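Local structure of beta-glucosidase (Saccharopolyspora erythraea D, 5M6G) at residues A[185-197]-A[503-515]. The protein probably hydrolyses terminal, non-reducing beta-D-glucosyl residues of its substrates, releasing beta-D-glucose, as a two-domain enzyme of glycosyl hydrolase family 3. Sequence-based numbering, arbitrary orientation.
Sequences ARDDRWGRTYESF and YAEFEGDRPGGLG. With MG (magnesium ion), chain C; SOR (sorbitol), chain L.
Gly-191 packs its CA against the backbone of the 3-10 segment 506-508, 3.3 Å from Gly-508 C and in CH...O contact with the carbonyl oxygens of Glu-505 and Gly-508; a CB on it would collide with Glu-505 O. Its N-H meets Asp-509 OD1 (2.8 Å) nearly head-on to the C-O bond, while OD2 of the same carboxylate binds a magnesium ion shared with Asp-243. Next to this tight centre, Tyr-194 and Tyr-503 pass in opposite directions as an offset edge-to-face pair, the edge of Tyr-194 turned toward the face of Tyr-503, planes at 69°. The Tyr-194 hydroxyl donates to Tyr-503 O (2.7 Å) in the carbonyl plane. Toward the sugar, Glu-505 CG lies 3.7 Å from Arg-192 CZ, over the guanidinium face, and the carboxylate and guanidinium planes are 11° apart. Glu-505 OE2 is bonded to Trp-452 and more weakly to sorbitol O5. A bend at chi3 (72°) swings the guanidinium side-on to Glu-195, where NE and NH2 both bond to OE2, and NH2 also donates to sorbitol O1 (2.8 Å). A leucine in place of Arg-192 would probably cost Glu-195 OE2 two N-H donors and sorbitol O1 its bond to NH2. The Arg-189 end is more solvent-exposed: Arg-510 N bonds to Arg-189 O (2.9 Å), the side chain runs along Arg-510 and exposed Pro-511, its guanidinium is held side-on by Asp-187, and a water bridges Arg-189 NH1 and Pro-511 O. The contact thus joins loops of the two family 3 domains at the sorbitol pocket, where both domains supply ligand-binding residues, as is common in two-domain family 3 glucosidases.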
ATOM      1  N   ALA A 185     -12.205  -3.069   2.105  1.00 12.61           N
ATOM      2  CA  ALA A 185     -12.544  -3.753   0.861  1.00 12.78           C
ATOM      3  C   ALA A 185     -13.770  -4.631   1.090  1.00 12.21           C
ATOM      4  O   ALA A 185     -13.699  -5.626   1.819  1.00 14.20           O
ATOM      5  CB  ALA A 185     -11.362  -4.578   0.360  1.00 13.83           C
ATOM      6  N   ARG A 186     -14.888  -4.271   0.456  1.00 13.20           N
ATOM      7  CA  ARG A 186     -16.144  -4.992   0.604  1.00 12.64           C
ATOM      8  C   ARG A 186     -16.473  -5.903  -0.572  1.00 15.13           C
ATOM      9  O   ARG A 186     -17.449  -6.655  -0.487  1.00 17.79           O
ATOM     10  CB  ARG A 186     -17.307  -3.998   0.794  1.00 14.24           C
ATOM     11  CG  ARG A 186     -17.068  -2.958   1.867  1.00 14.84           C
ATOM     12  CD  ARG A 186     -17.289  -3.514   3.257  1.00 14.04           C
ATOM     13  NE  ARG A 186     -18.702  -3.808   3.522  1.00 14.21           N
ATOM     14  CZ  ARG A 186     -19.117  -4.485   4.590  1.00 18.64           C
ATOM     15  NH1 ARG A 186     -20.412  -4.715   4.785  1.00 16.70           N
ATOM     16  NH2 ARG A 186     -18.228  -4.931   5.474  1.00 16.93           N
ATOM     17  N   ASP A 187     -15.714  -5.852  -1.666  1.00 11.45           N
ATOM     18  CA  ASP A 187     -16.000  -6.680  -2.840  1.00 13.21           C
ATOM     19  C   ASP A 187     -14.696  -7.260  -3.383  1.00 14.73           C
ATOM     20  O   ASP A 187     -13.892  -6.546  -3.995  1.00 13.65           O
ATOM     21  CB  ASP A 187     -16.733  -5.874  -3.916  1.00 15.09           C
ATOM     22  CG  ASP A 187     -17.369  -6.760  -4.972  1.00 18.03           C
ATOM     23  OD1 ASP A 187     -16.671  -7.646  -5.504  1.00 14.13           O
ATOM     24  OD2 ASP A 187     -18.573  -6.570  -5.269  1.00 18.73           O
ATOM     25  N   ASP A 188     -14.516  -8.570  -3.207  1.00 15.66           N
ATOM     26  CA  ASP A 188     -13.242  -9.212  -3.518  1.00 14.06           C
ATOM     27  C   ASP A 188     -12.859  -9.103  -4.990  1.00 12.32           C
ATOM     28  O   ASP A 188     -11.707  -9.357  -5.333  1.00 14.38           O
ATOM     29  CB  ASP A 188     -13.292 -10.689  -3.102  1.00 13.05           C
ATOM     30  CG  ASP A 188     -13.257 -10.868  -1.602  1.00 19.89           C
ATOM     31  OD1 ASP A 188     -13.002  -9.872  -0.888  1.00 24.12           O
ATOM     32  OD2 ASP A 188     -13.466 -12.011  -1.141  1.00 23.45           O
ATOM     33  N   ARG A 189     -13.795  -8.748  -5.870  1.00 11.31           N
ATOM     34  CA  ARG A 189     -13.440  -8.551  -7.269  1.00 13.81           C
ATOM     35  C   ARG A 189     -12.474  -7.392  -7.464  1.00 17.05           C
ATOM     36  O   ARG A 189     -11.825  -7.311  -8.514  1.00 15.61           O
ATOM     37  CB  ARG A 189     -14.709  -8.313  -8.085  1.00 14.91           C
ATOM     38  CG  ARG A 189     -15.515  -9.582  -8.272  1.00 18.77           C
ATOM     39  CD  ARG A 189     -16.831  -9.295  -8.939  1.00 14.74           C
ATOM     40  NE  ARG A 189     -17.777  -8.709  -8.001  1.00 15.96           N
ATOM     41  CZ  ARG A 189     -19.077  -8.560  -8.248  1.00 21.59           C
ATOM     42  NH1 ARG A 189     -19.584  -8.960  -9.407  1.00 20.77           N
ATOM     43  NH2 ARG A 189     -19.868  -8.003  -7.340  1.00 16.48           N
ATOM     44  N   TRP A 190     -12.385  -6.494  -6.485  1.00 14.61           N
ATOM     45  CA  TRP A 190     -11.544  -5.306  -6.581  1.00 15.00           C
ATOM     46  C   TRP A 190     -10.068  -5.671  -6.683  1.00 13.87           C
ATOM     47  O   TRP A 190      -9.560  -6.480  -5.905  1.00 14.93           O
ATOM     48  CB  TRP A 190     -11.772  -4.431  -5.357  1.00 11.98           C
ATOM     49  CG  TRP A 190     -11.187  -3.055  -5.447  1.00 15.03           C
ATOM     50  CD1 TRP A 190     -10.992  -2.307  -6.581  1.00 11.76           C
ATOM     51  CD2 TRP A 190     -10.758  -2.240  -4.350  1.00 15.43           C
ATOM     52  NE1 TRP A 190     -10.466  -1.078  -6.252  1.00 14.37           N
ATOM     53  CE2 TRP A 190     -10.315  -1.008  -4.890  1.00 13.84           C
ATOM     54  CE3 TRP A 190     -10.707  -2.428  -2.961  1.00 11.81           C
ATOM     55  CZ2 TRP A 190      -9.822   0.027  -4.090  1.00 14.07           C
ATOM     56  CZ3 TRP A 190     -10.209  -1.390  -2.165  1.00 13.31           C
ATOM     57  CH2 TRP A 190      -9.780  -0.181  -2.735  1.00 13.42           C
ATOM     58  N   GLY A 191      -9.375  -5.044  -7.631  1.00 14.63           N
ATOM     59  CA  GLY A 191      -7.954  -5.270  -7.795  1.00 10.31           C
ATOM     60  C   GLY A 191      -7.088  -4.748  -6.664  1.00 14.70           C
ATOM     61  O   GLY A 191      -5.885  -5.025  -6.659  1.00 12.43           O
ATOM     62  N   ARG A 192      -7.655  -3.999  -5.717  1.00 13.54           N
ATOM     63  CA  ARG A 192      -6.889  -3.512  -4.577  1.00 15.80           C
ATOM     64  C   ARG A 192      -7.334  -4.153  -3.267  1.00 14.87           C
ATOM     65  O   ARG A 192      -6.998  -3.651  -2.186  1.00 13.40           O
ATOM     66  CB  ARG A 192      -6.976  -1.984  -4.491  1.00 13.09           C
ATOM     67  CG  ARG A 192      -6.853  -1.310  -5.841  1.00 17.07           C
ATOM     68  CD  ARG A 192      -6.568   0.186  -5.700  1.00 11.02           C
ATOM     69  NE  ARG A 192      -5.208   0.447  -5.245  1.00 15.40           N
ATOM     70  CZ  ARG A 192      -4.613   1.638  -5.330  1.00 17.73           C
ATOM     71  NH1 ARG A 192      -5.272   2.667  -5.855  1.00 13.13           N
ATOM     72  NH2 ARG A 192      -3.365   1.802  -4.898  1.00 14.47           N
ATOM     73  N   THR A 193      -8.086  -5.257  -3.340  1.00 12.63           N
ATOM     74  CA  THR A 193      -8.489  -5.951  -2.124  1.00 13.77           C
ATOM     75  C   THR A 193      -7.284  -6.261  -1.239  1.00 12.91           C
ATOM     76  O   THR A 193      -7.372  -6.184  -0.008  1.00 11.55           O
ATOM     77  CB  THR A 193      -9.243  -7.236  -2.485  1.00 13.49           C
ATOM     78  OG1 THR A 193     -10.455  -6.893  -3.172  1.00 12.13           O
ATOM     79  CG2 THR A 193      -9.585  -8.047  -1.231  1.00 12.69           C
ATOM     80  N   TYR A 194      -6.141  -6.594  -1.846  1.00 10.45           N
ATOM     81  CA  TYR A 194      -4.978  -6.958  -1.040  1.00 12.77           C
ATOM     82  C   TYR A 194      -4.360  -5.759  -0.348  1.00 15.24           C
ATOM     83  O   TYR A 194      -3.595  -5.936   0.606  1.00 11.06           O
ATOM     84  CB  TYR A 194      -3.915  -7.664  -1.886  1.00 14.34           C
ATOM     85  CG  TYR A 194      -3.156  -6.818  -2.905  1.00 16.09           C
ATOM     86  CD1 TYR A 194      -2.057  -6.029  -2.533  1.00 11.61           C
ATOM     87  CD2 TYR A 194      -3.500  -6.855  -4.241  1.00 14.67           C
ATOM     88  CE1 TYR A 194      -1.353  -5.287  -3.483  1.00 13.69           C
ATOM     89  CE2 TYR A 194      -2.813  -6.120  -5.185  1.00 14.12           C
ATOM     90  CZ  TYR A 194      -1.739  -5.344  -4.804  1.00 11.99           C
ATOM     91  OH  TYR A 194      -1.064  -4.632  -5.766  1.00 16.73           O
ATOM     92  N   GLU A 195      -4.656  -4.546  -0.808  1.00 14.11           N
ATOM     93  CA  GLU A 195      -4.159  -3.368  -0.114  1.00 11.95           C
ATOM     94  C   GLU A 195      -5.012  -2.997   1.088  1.00 11.74           C
ATOM     95  O   GLU A 195      -4.690  -2.034   1.787  1.00 11.85           O
ATOM     96  CB  GLU A 195      -4.081  -2.194  -1.088  1.00 14.41           C
ATOM     97  CG  GLU A 195      -3.236  -2.521  -2.307  1.00 16.79           C
ATOM     98  CD  GLU A 195      -2.827  -1.284  -3.066  1.00 15.36           C
ATOM     99  OE1 GLU A 195      -2.146  -0.424  -2.469  1.00 18.80           O
ATOM    100  OE2 GLU A 195      -3.187  -1.180  -4.258  1.00 15.17           O
ATOM    101  N   SER A 196      -6.087  -3.736   1.346  1.00 10.07           N
ATOM    102  CA  SER A 196      -6.985  -3.462   2.459  1.00  8.45           C
ATOM    103  C   SER A 196      -6.662  -4.371   3.637  1.00 10.48           C
ATOM    104  O   SER A 196      -6.436  -5.574   3.469  1.00 12.08           O
ATOM    105  CB  SER A 196      -8.442  -3.663   2.024  1.00 13.48           C
ATOM    106  OG  SER A 196      -9.356  -3.584   3.107  1.00 10.39           O
ATOM    107  N   PHE A 197      -6.665  -3.800   4.838  1.00  9.32           N
ATOM    108  CA  PHE A 197      -6.489  -4.610   6.035  1.00 11.35           C
ATOM    109  C   PHE A 197      -7.679  -5.526   6.318  1.00 12.02           C
ATOM    110  O   PHE A 197      -7.549  -6.471   7.104  1.00 10.82           O
ATOM    111  CB  PHE A 197      -6.249  -3.716   7.239  1.00 12.29           C
ATOM    112  CG  PHE A 197      -4.933  -3.013   7.216  1.00 13.69           C
ATOM    113  CD1 PHE A 197      -3.755  -3.723   7.404  1.00 11.80           C
ATOM    114  CD2 PHE A 197      -4.872  -1.635   7.033  1.00 12.86           C
ATOM    115  CE1 PHE A 197      -2.513  -3.068   7.408  1.00 15.99           C
ATOM    116  CE2 PHE A 197      -3.649  -0.974   7.041  1.00 17.88           C
ATOM    117  CZ  PHE A 197      -2.463  -1.695   7.220  1.00 15.32           C
ATOM    118  N   TYR A 503      -0.543  -8.022  -9.595  1.00 12.93           N
ATOM    119  CA  TYR A 503      -1.351  -6.996 -10.246  1.00 13.22           C
ATOM    120  C   TYR A 503      -1.480  -5.808  -9.298  1.00 11.71           C
ATOM    121  O   TYR A 503      -1.189  -5.908  -8.105  1.00 16.78           O
ATOM    122  CB  TYR A 503      -2.739  -7.528 -10.616  1.00 12.95           C
ATOM    123  CG  TYR A 503      -3.437  -8.158  -9.434  1.00 11.83           C
ATOM    124  CD1 TYR A 503      -4.126  -7.377  -8.508  1.00 10.68           C
ATOM    125  CD2 TYR A 503      -3.383  -9.535  -9.227  1.00 11.08           C
ATOM    126  CE1 TYR A 503      -4.753  -7.948  -7.414  1.00 13.03           C
ATOM    127  CE2 TYR A 503      -4.005 -10.118  -8.138  1.00 11.65           C
ATOM    128  CZ  TYR A 503      -4.690  -9.315  -7.234  1.00 14.69           C
ATOM    129  OH  TYR A 503      -5.297  -9.885  -6.144  1.00 11.19           O
ATOM    130  N   ALA A 504      -1.967  -4.690  -9.836  1.00 14.17           N
ATOM    131  CA  ALA A 504      -2.269  -3.526  -9.013  1.00 12.82           C
ATOM    132  C   ALA A 504      -3.397  -2.734  -9.652  1.00 14.19           C
ATOM    133  O   ALA A 504      -3.494  -2.651 -10.878  1.00 14.59           O
ATOM    134  CB  ALA A 504      -1.046  -2.609  -8.821  1.00 11.82           C
ATOM    135  N   GLU A 505      -4.229  -2.140  -8.803  1.00 10.69           N
ATOM    136  CA  GLU A 505      -5.323  -1.218  -9.185  1.00 13.73           C
ATOM    137  C   GLU A 505      -6.240  -1.936 -10.181  1.00 18.82           C
ATOM    138  O   GLU A 505      -6.493  -3.143 -10.029  1.00 20.00           O
ATOM    139  CB  GLU A 505      -4.752   0.103  -9.685  1.00 16.45           C
ATOM    140  CG  GLU A 505      -3.692   0.709  -8.773  1.00 14.04           C
ATOM    141  CD  GLU A 505      -3.288   2.118  -9.197  1.00 19.21           C
ATOM    142  OE1 GLU A 505      -4.164   2.882  -9.651  1.00 18.85           O
ATOM    143  OE2 GLU A 505      -2.091   2.455  -9.075  1.00 19.19           O
ATOM    144  N   PHE A 506      -6.727  -1.225 -11.205  1.00 16.10           N
ATOM    145  CA  PHE A 506      -7.784  -1.742 -12.070  1.00 17.36           C
ATOM    146  C   PHE A 506      -7.347  -2.980 -12.844  1.00 17.97           C
ATOM    147  O   PHE A 506      -8.197  -3.792 -13.230  1.00 15.95           O
ATOM    148  CB  PHE A 506      -8.245  -0.639 -13.033  1.00 15.11           C
ATOM    149  CG  PHE A 506      -7.116   0.019 -13.782  1.00 16.62           C
ATOM    150  CD1 PHE A 506      -6.443   1.097 -13.235  1.00 16.75           C
ATOM    151  CD2 PHE A 506      -6.728  -0.455 -15.026  1.00 19.73           C
ATOM    152  CE1 PHE A 506      -5.394   1.699 -13.917  1.00 25.55           C
ATOM    153  CE2 PHE A 506      -5.686   0.140 -15.720  1.00 23.65           C
ATOM    154  CZ  PHE A 506      -5.017   1.216 -15.165  1.00 24.17           C
ATOM    155  N   GLU A 507      -6.041  -3.149 -13.088  1.00 16.78           N
ATOM    156  CA  GLU A 507      -5.588  -4.355 -13.781  1.00 21.66           C
ATOM    157  C   GLU A 507      -5.918  -5.622 -13.000  1.00 17.56           C
ATOM    158  O   GLU A 507      -5.943  -6.712 -13.581  1.00 19.54           O
ATOM    159  CB  GLU A 507      -4.077  -4.292 -14.052  1.00 18.23           C
ATOM    160  CG  GLU A 507      -3.662  -3.132 -14.926  1.00 23.18           C
ATOM    161  CD  GLU A 507      -3.963  -3.365 -16.393  1.00 41.70           C
ATOM    162  OE1 GLU A 507      -4.628  -4.371 -16.724  1.00 43.57           O
ATOM    163  OE2 GLU A 507      -3.538  -2.536 -17.226  1.00 49.92           O
ATOM    164  N   GLY A 508      -6.188  -5.506 -11.707  1.00 16.72           N
ATOM    165  CA  GLY A 508      -6.538  -6.645 -10.895  1.00 13.40           C
ATOM    166  C   GLY A 508      -8.013  -6.859 -10.659  1.00 17.23           C
ATOM    167  O   GLY A 508      -8.375  -7.783  -9.925  1.00 13.71           O
ATOM    168  N   ASP A 509      -8.881  -6.027 -11.229  1.00 16.62           N
ATOM    169  CA  ASP A 509     -10.311  -6.295 -11.123  1.00 14.17           C
ATOM    170  C   ASP A 509     -10.637  -7.622 -11.801  1.00 14.86           C
ATOM    171  O   ASP A 509     -10.100  -7.948 -12.865  1.00 15.81           O
ATOM    172  CB  ASP A 509     -11.131  -5.167 -11.760  1.00 14.56           C
ATOM    173  CG  ASP A 509     -11.025  -3.858 -11.001  1.00 15.79           C
ATOM    174  OD1 ASP A 509     -10.467  -3.842  -9.880  1.00 11.89           O
ATOM    175  OD2 ASP A 509     -11.533  -2.842 -11.522  1.00 14.89           O
ATOM    176  N   ARG A 510     -11.518  -8.397 -11.179  1.00 16.24           N
ATOM    177  CA  ARG A 510     -11.877  -9.725 -11.678  1.00 14.25           C
ATOM    178  C   ARG A 510     -13.393  -9.865 -11.756  1.00 13.15           C
ATOM    179  O   ARG A 510     -13.999 -10.649 -11.017  1.00 18.29           O
ATOM    180  CB  ARG A 510     -11.277 -10.812 -10.789  1.00 15.48           C
ATOM    181  CG  ARG A 510      -9.767 -10.877 -10.825  1.00 15.72           C
ATOM    182  CD  ARG A 510      -9.247 -11.295 -12.199  1.00 14.15           C
ATOM    183  NE  ARG A 510      -7.785 -11.346 -12.211  1.00 20.77           N
ATOM    184  CZ  ARG A 510      -6.994 -10.359 -12.631  1.00 25.74           C
ATOM    185  NH1 ARG A 510      -7.520  -9.220 -13.092  1.00 19.64           N
ATOM    186  NH2 ARG A 510      -5.673 -10.511 -12.591  1.00 24.21           N
ATOM    187  N   PRO A 511     -14.042  -9.141 -12.670  1.00 17.11           N
ATOM    188  CA  PRO A 511     -15.487  -9.345 -12.841  1.00 17.18           C
ATOM    189  C   PRO A 511     -15.822 -10.719 -13.387  1.00 18.73           C
ATOM    190  O   PRO A 511     -16.965 -11.170 -13.232  1.00 20.11           O
ATOM    191  CB  PRO A 511     -15.892  -8.235 -13.815  1.00 17.35           C
ATOM    192  CG  PRO A 511     -14.643  -7.915 -14.574  1.00 15.98           C
ATOM    193  CD  PRO A 511     -13.498  -8.150 -13.623  1.00 17.97           C
ATOM    194  N   GLY A 512     -14.852 -11.414 -13.993  1.00 20.37           N
ATOM    195  CA  GLY A 512     -15.145 -12.665 -14.667  1.00 21.25           C
ATOM    196  C   GLY A 512     -15.122 -13.896 -13.787  1.00 24.27           C
ATOM    197  O   GLY A 512     -15.611 -14.945 -14.211  1.00 27.52           O
ATOM    198  N   GLY A 513     -14.561 -13.810 -12.596  1.00 17.70           N
ATOM    199  CA  GLY A 513     -14.452 -14.984 -11.744  1.00 18.48           C
ATOM    200  C   GLY A 513     -13.182 -14.952 -10.918  1.00 15.87           C
ATOM    201  O   GLY A 513     -12.228 -14.228 -11.205  1.00 15.66           O
ATOM    202  N   LEU A 514     -13.169 -15.779  -9.863  1.00 14.94           N
ATOM    203  CA  LEU A 514     -12.012 -15.902  -8.982  1.00 16.89           C
ATOM    204  C   LEU A 514     -11.613 -17.354  -8.736  1.00 15.42           C
ATOM    205  O   LEU A 514     -10.928 -17.639  -7.749  1.00 18.07           O
ATOM    206  CB  LEU A 514     -12.263 -15.199  -7.645  1.00 16.03           C
ATOM    207  CG  LEU A 514     -12.105 -13.671  -7.691  1.00 15.80           C
ATOM    208  CD1 LEU A 514     -12.654 -13.008  -6.434  1.00 16.25           C
ATOM    209  CD2 LEU A 514     -10.647 -13.287  -7.894  1.00 19.99           C
ATOM    210  N   GLY A 515     -12.014 -18.279  -9.603  1.00 19.95           N
ATOM    211  CA  GLY A 515     -11.577 -19.650  -9.453  1.00 17.53           C
ATOM    212  C   GLY A 515     -10.107 -19.826  -9.793  1.00 17.66           C
ATOM    213  O   GLY A 515      -9.477 -18.991 -10.435  1.00 15.13           O
TER
HETATM  214 MG    MG C 702     -12.368  -2.277 -13.391  1.00 19.40          MG
HETATM  215  C1  SOR L 711      -2.523   5.252  -5.034  1.00 25.88           C
HETATM  216  C2  SOR L 711      -1.058   5.466  -5.369  1.00 38.96           C
HETATM  217  C3  SOR L 711      -0.949   5.975  -6.803  1.00 43.25           C
HETATM  218  C4  SOR L 711       0.485   5.871  -7.316  1.00 31.59           C
HETATM  219  C5  SOR L 711       0.571   5.823  -8.845  1.00 40.79           C
HETATM  220  C6  SOR L 711       1.975   5.362  -9.226  1.00 25.74           C
HETATM  221  O1  SOR L 711      -2.662   4.315  -3.993  1.00 22.27           O
HETATM  222  O2  SOR L 711      -0.494   6.405  -4.471  1.00 26.60           O
HETATM  223  O3  SOR L 711      -1.367   7.315  -6.828  1.00 35.74           O
HETATM  224  O4  SOR L 711       1.245   6.961  -6.834  1.00 40.21           O
HETATM  225  O5  SOR L 711      -0.404   4.955  -9.408  1.00 37.75           O
HETATM  226  O6  SOR L 711       2.002   4.917 -10.566  1.00 35.41           O
HETATM  227  O   HOH W   1     -18.782  -9.963 -11.681  1.00 26.43           O
HETATM  228  O   HOH W   2      -6.997  -7.934  -4.846  1.00 15.18           O
HETATM  229  O   HOH W   3      -3.793  -2.952  -6.252  1.00 19.05           O
HETATM  230  O   HOH W   4      -4.550   4.985  -7.240  1.00 24.96           O
HETATM  231  O   HOH W   5     -10.675  -2.972 -14.295  1.00 20.59           O
HETATM  232  O   HOH W   6     -11.541  -0.394 -13.021  1.00 19.70           O
HETATM  233  O   HOH W   7     -13.292  -4.053 -13.972  1.00 16.63           O
HETATM  234  O   HOH W   8     -12.848  -1.644 -15.367  1.00 22.73           O